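PDB 2NLV: XisI protein-like from Anabaena variabilis, which is of unknown function but, as a XisI-like protein, is probably related to a partner of the XisF recombinase in excising elements from nitrogen-fixation genes. Local coordinates for residues A[53-65]-A[73-85]. Residues are numbered along the deposited sequence; the frame is centred on the assembly and turned at random.
Sequences NRIYRCVIHFDIK and QNLTDRNPAEELV
Leu75 N donates to Val59 O over 2.8 Å in a nearly straight bond (170°), while the next carbonyl back, Cys58 O, takes Gln73 NE2 at 2.9 Å. Gln73 reaches it by bending at chi2 (94°), with the acceptor close to its amide plane. His61 N to Gln73 O, longer at 3.2 Å, and the Leu75-Val59 bond lie on either side of the non-hydrogen-bonded antiparallel pair Ile60-Asn74. His61 ND1 hydrogen-bonds Tyr56 OH of the second subunit. Beside Ile60 CG1, Asn74 OD1 accepts twice from Thr76: OG1 arrives on a lone pair at 2.7 Å, and the backbone N, closing an Asx turn, from above the carbonyl plane. Asn74 ND2 binds Arg78 O, so both ends of the amide hold the loop. Replacing Asn74 by alanine is likely to leave Thr76 OG1 and Arg78 O without these mates and the turn free to shift. Thr76 CG2 packs crosswise on Val59 CG1 (3.6 Å). Phe62 CZ meets Pro80 CB at 3.8 Å, and Phe62 CE1 meets Leu84 CD1 at 3.6 Å, seating helix 80-86 against the strand. The contact ends the hairpin of strands 53-65 and 68-74; Val59 and Ile60 form a classic beta bulge opposite Trp44 of strand 41-47, and Ile60 and Phe62 also touch helix 2-21.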
# COMPACT_ATOMS: atom_id res chain seq x y z
N ASN A 53 -12.53 -1.71 16.92
CA ASN A 53 -12.07 -2.58 15.83
C ASN A 53 -11.22 -1.85 14.82
O ASN A 53 -11.67 -0.87 14.26
CB ASN A 53 -13.27 -3.17 15.09
CG ASN A 53 -14.19 -3.91 16.04
OD1 ASN A 53 -13.87 -5.00 16.51
ND2 ASN A 53 -15.28 -3.26 16.41
N ARG A 54 -10.01 -2.31 14.62
CA ARG A 54 -9.12 -1.71 13.67
C ARG A 54 -9.54 -2.05 12.25
O ARG A 54 -9.72 -3.19 11.91
CB ARG A 54 -7.69 -2.27 13.88
CG ARG A 54 -6.65 -1.79 12.83
CD ARG A 54 -6.60 -0.31 12.74
NE ARG A 54 -5.41 0.21 12.09
CZ ARG A 54 -5.22 1.49 11.84
NH1 ARG A 54 -6.22 2.34 11.97
NH2 ARG A 54 -4.06 1.92 11.38
N ILE A 55 -9.71 -1.02 11.42
CA ILE A 55 -9.93 -1.18 9.97
C ILE A 55 -8.62 -0.86 9.28
O ILE A 55 -8.06 0.21 9.39
CB ILE A 55 -11.06 -0.28 9.45
CG1 ILE A 55 -12.39 -0.50 10.20
CG2 ILE A 55 -11.26 -0.48 7.96
CD1 ILE A 55 -12.90 -1.91 10.19
N TYR A 56 -8.10 -1.87 8.61
CA TYR A 56 -6.86 -1.72 7.88
C TYR A 56 -6.89 -2.72 6.75
O TYR A 56 -6.53 -3.90 6.92
CB TYR A 56 -5.62 -1.92 8.83
CG TYR A 56 -4.34 -1.61 8.12
CD1 TYR A 56 -3.88 -0.31 7.98
CD2 TYR A 56 -3.56 -2.63 7.60
CE1 TYR A 56 -2.78 -0.04 7.23
CE2 TYR A 56 -2.43 -2.33 6.84
CZ TYR A 56 -2.05 -1.06 6.65
OH TYR A 56 -0.97 -0.79 5.86
N ARG A 57 -7.24 -2.27 5.56
CA ARG A 57 -7.45 -3.21 4.49
C ARG A 57 -7.24 -2.56 3.17
O ARG A 57 -7.57 -1.41 2.97
CB ARG A 57 -8.85 -3.79 4.57
CG ARG A 57 -9.90 -2.77 4.54
CD ARG A 57 -11.23 -3.35 4.98
NE ARG A 57 -11.79 -4.23 3.96
CZ ARG A 57 -12.63 -3.84 2.99
NH1 ARG A 57 -13.01 -2.57 2.83
NH2 ARG A 57 -13.09 -4.74 2.12
N CYS A 58 -6.67 -3.33 2.28
CA CYS A 58 -6.48 -2.92 0.93
C CYS A 58 -7.59 -3.50 0.09
O CYS A 58 -7.72 -4.71 0.01
CB CYS A 58 -5.12 -3.36 0.43
SG CYS A 58 -4.90 -2.80 -1.32
N VAL A 59 -8.39 -2.63 -0.52
CA VAL A 59 -9.51 -3.06 -1.32
C VAL A 59 -9.08 -3.50 -2.72
O VAL A 59 -9.49 -4.51 -3.19
CB VAL A 59 -10.60 -2.00 -1.39
CG1 VAL A 59 -11.82 -2.57 -2.16
CG2 VAL A 59 -10.96 -1.51 0.04
N ILE A 60 -8.26 -2.70 -3.38
CA ILE A 60 -7.61 -3.10 -4.64
C ILE A 60 -6.18 -2.61 -4.66
O ILE A 60 -5.84 -1.56 -4.13
CB ILE A 60 -8.29 -2.53 -5.90
CG1 ILE A 60 -9.76 -2.94 -5.96
CG2 ILE A 60 -7.53 -3.01 -7.17
CD1 ILE A 60 -10.49 -2.38 -7.14
N HIS A 61 -5.35 -3.42 -5.30
CA HIS A 61 -3.93 -3.07 -5.49
C HIS A 61 -3.53 -3.48 -6.91
O HIS A 61 -3.73 -4.63 -7.31
CB HIS A 61 -3.13 -3.84 -4.46
CG HIS A 61 -1.64 -3.67 -4.50
ND1 HIS A 61 -0.87 -3.99 -3.40
CD2 HIS A 61 -0.75 -3.27 -5.46
CE1 HIS A 61 0.41 -3.77 -3.66
NE2 HIS A 61 0.52 -3.36 -4.91
N PHE A 62 -2.96 -2.53 -7.66
CA PHE A 62 -2.30 -2.77 -8.95
C PHE A 62 -0.84 -2.40 -8.89
O PHE A 62 -0.51 -1.34 -8.35
CB PHE A 62 -2.91 -1.90 -10.02
CG PHE A 62 -4.31 -2.21 -10.36
CD1 PHE A 62 -4.62 -3.27 -11.19
CD2 PHE A 62 -5.31 -1.32 -9.99
CE1 PHE A 62 -5.96 -3.49 -11.59
CE2 PHE A 62 -6.63 -1.54 -10.38
CZ PHE A 62 -6.91 -2.62 -11.17
N ASP A 63 0.02 -3.22 -9.47
CA ASP A 63 1.39 -2.82 -9.79
C ASP A 63 1.54 -2.73 -11.29
O ASP A 63 0.77 -3.31 -12.01
CB ASP A 63 2.39 -3.80 -9.24
CG ASP A 63 2.29 -3.94 -7.72
OD1 ASP A 63 2.30 -2.88 -7.03
OD2 ASP A 63 2.24 -5.08 -7.25
N ILE A 64 2.56 -2.03 -11.75
CA ILE A 64 3.00 -2.13 -13.14
C ILE A 64 4.44 -2.58 -13.10
O ILE A 64 5.28 -1.92 -12.51
CB ILE A 64 2.79 -0.82 -13.96
CG1 ILE A 64 1.37 -0.33 -13.88
CG2 ILE A 64 3.16 -1.11 -15.42
CD1 ILE A 64 1.14 1.09 -14.40
N LYS A 65 4.67 -3.78 -13.63
CA LYS A 65 5.96 -4.50 -13.54
C LYS A 65 6.34 -4.92 -14.92
O LYS A 65 5.60 -5.58 -15.60
CB LYS A 65 5.86 -5.73 -12.65
CG LYS A 65 5.48 -5.47 -11.20
CD LYS A 65 5.08 -6.74 -10.45
CE LYS A 65 6.28 -7.65 -10.18
NZ LYS A 65 5.88 -9.04 -9.82
N GLN A 73 -4.77 -7.56 -5.55
CA GLN A 73 -5.80 -7.69 -4.52
C GLN A 73 -7.06 -7.10 -5.09
O GLN A 73 -7.03 -6.07 -5.77
CB GLN A 73 -5.37 -6.89 -3.29
CG GLN A 73 -6.38 -6.70 -2.16
CD GLN A 73 -6.24 -7.72 -1.14
OE1 GLN A 73 -5.95 -8.87 -1.43
NE2 GLN A 73 -6.46 -7.30 0.11
N ASN A 74 -8.23 -7.73 -4.83
CA ASN A 74 -9.53 -7.22 -5.20
C ASN A 74 -10.56 -7.77 -4.24
O ASN A 74 -10.96 -8.93 -4.34
CB ASN A 74 -9.94 -7.62 -6.59
CG ASN A 74 -11.33 -7.18 -6.91
OD1 ASN A 74 -11.82 -6.18 -6.40
ND2 ASN A 74 -11.97 -7.92 -7.84
N LEU A 75 -10.96 -6.93 -3.28
CA LEU A 75 -12.03 -7.32 -2.33
C LEU A 75 -13.39 -6.90 -2.78
O LEU A 75 -14.35 -7.09 -2.04
CB LEU A 75 -11.72 -6.73 -0.94
CG LEU A 75 -10.36 -7.04 -0.36
CD1 LEU A 75 -10.14 -6.51 1.11
CD2 LEU A 75 -10.10 -8.53 -0.43
N THR A 76 -13.56 -6.32 -3.93
CA THR A 76 -14.87 -5.93 -4.44
C THR A 76 -15.52 -7.10 -5.18
O THR A 76 -14.91 -8.13 -5.40
CB THR A 76 -14.76 -4.78 -5.42
OG1 THR A 76 -14.31 -5.27 -6.69
CG2 THR A 76 -13.82 -3.67 -4.91
N ASP A 77 -16.77 -6.95 -5.56
CA ASP A 77 -17.37 -7.98 -6.40
C ASP A 77 -17.36 -7.54 -7.86
O ASP A 77 -18.10 -8.11 -8.68
CB ASP A 77 -18.76 -8.44 -5.90
CG ASP A 77 -19.71 -7.33 -5.78
OD1 ASP A 77 -19.39 -6.23 -6.28
OD2 ASP A 77 -20.80 -7.57 -5.18
N ARG A 78 -16.59 -6.47 -8.18
CA ARG A 78 -16.28 -6.00 -9.57
C ARG A 78 -15.12 -6.87 -10.15
O ARG A 78 -14.48 -7.64 -9.44
CB ARG A 78 -15.91 -4.47 -9.67
CG ARG A 78 -17.10 -3.45 -9.82
CD ARG A 78 -16.80 -1.98 -9.57
NE ARG A 78 -16.01 -1.34 -10.63
CZ ARG A 78 -15.62 -0.05 -10.65
NH1 ARG A 78 -15.90 0.83 -9.66
NH2 ARG A 78 -14.93 0.38 -11.69
N ASN A 79 -14.93 -6.74 -11.45
CA ASN A 79 -13.87 -7.41 -12.22
C ASN A 79 -12.95 -6.36 -12.82
O ASN A 79 -13.13 -5.97 -13.98
CB ASN A 79 -14.52 -8.26 -13.31
CG ASN A 79 -13.57 -9.23 -13.93
OD1 ASN A 79 -12.40 -8.93 -14.13
ND2 ASN A 79 -14.10 -10.41 -14.29
N PRO A 80 -11.98 -5.84 -12.01
CA PRO A 80 -11.09 -4.80 -12.52
C PRO A 80 -10.29 -5.19 -13.72
O PRO A 80 -10.00 -4.36 -14.57
CB PRO A 80 -10.18 -4.48 -11.35
CG PRO A 80 -10.59 -5.36 -10.26
CD PRO A 80 -11.76 -6.19 -10.60
N ALA A 81 -9.95 -6.47 -13.87
CA ALA A 81 -9.26 -6.91 -15.07
C ALA A 81 -10.08 -6.68 -16.33
O ALA A 81 -9.56 -6.12 -17.29
CB ALA A 81 -8.82 -8.36 -14.96
N GLU A 82 -11.35 -7.07 -16.31
CA GLU A 82 -12.21 -6.81 -17.42
C GLU A 82 -12.45 -5.35 -17.67
O GLU A 82 -12.62 -4.93 -18.81
CB GLU A 82 -13.54 -7.54 -17.23
CG GLU A 82 -13.48 -8.97 -17.69
CD GLU A 82 -12.84 -9.20 -19.09
OE1 GLU A 82 -13.45 -8.79 -20.12
OE2 GLU A 82 -11.72 -9.80 -19.18
N GLU A 83 -12.45 -4.55 -16.61
CA GLU A 83 -12.61 -3.15 -16.80
C GLU A 83 -11.41 -2.54 -17.53
O GLU A 83 -11.55 -1.71 -18.43
CB GLU A 83 -12.88 -2.46 -15.45
CG GLU A 83 -14.23 -2.89 -14.93
CD GLU A 83 -14.48 -2.58 -13.49
OE1 GLU A 83 -13.54 -2.18 -12.78
OE2 GLU A 83 -15.64 -2.71 -13.07
N LEU A 84 -10.21 -2.95 -17.14
CA LEU A 84 -9.01 -2.51 -17.85
C LEU A 84 -9.03 -2.90 -19.30
O LEU A 84 -8.65 -2.14 -20.18
CB LEU A 84 -7.73 -3.02 -17.17
CG LEU A 84 -7.46 -2.43 -15.79
CD1 LEU A 84 -6.36 -3.27 -15.20
CD2 LEU A 84 -7.04 -0.95 -15.86
N VAL A 85 -9.49 -4.12 -19.59
CA VAL A 85 -9.64 -4.53 -20.99
C VAL A 85 -10.62 -3.64 -21.73
O VAL A 85 -10.36 -3.28 -22.87
CB VAL A 85 -10.07 -6.00 -21.06
CG1 VAL A 85 -10.33 -6.48 -22.46
CG2 VAL A 85 -8.97 -6.84 -20.52
O HOH W 1 -14.93 -4.84 -0.33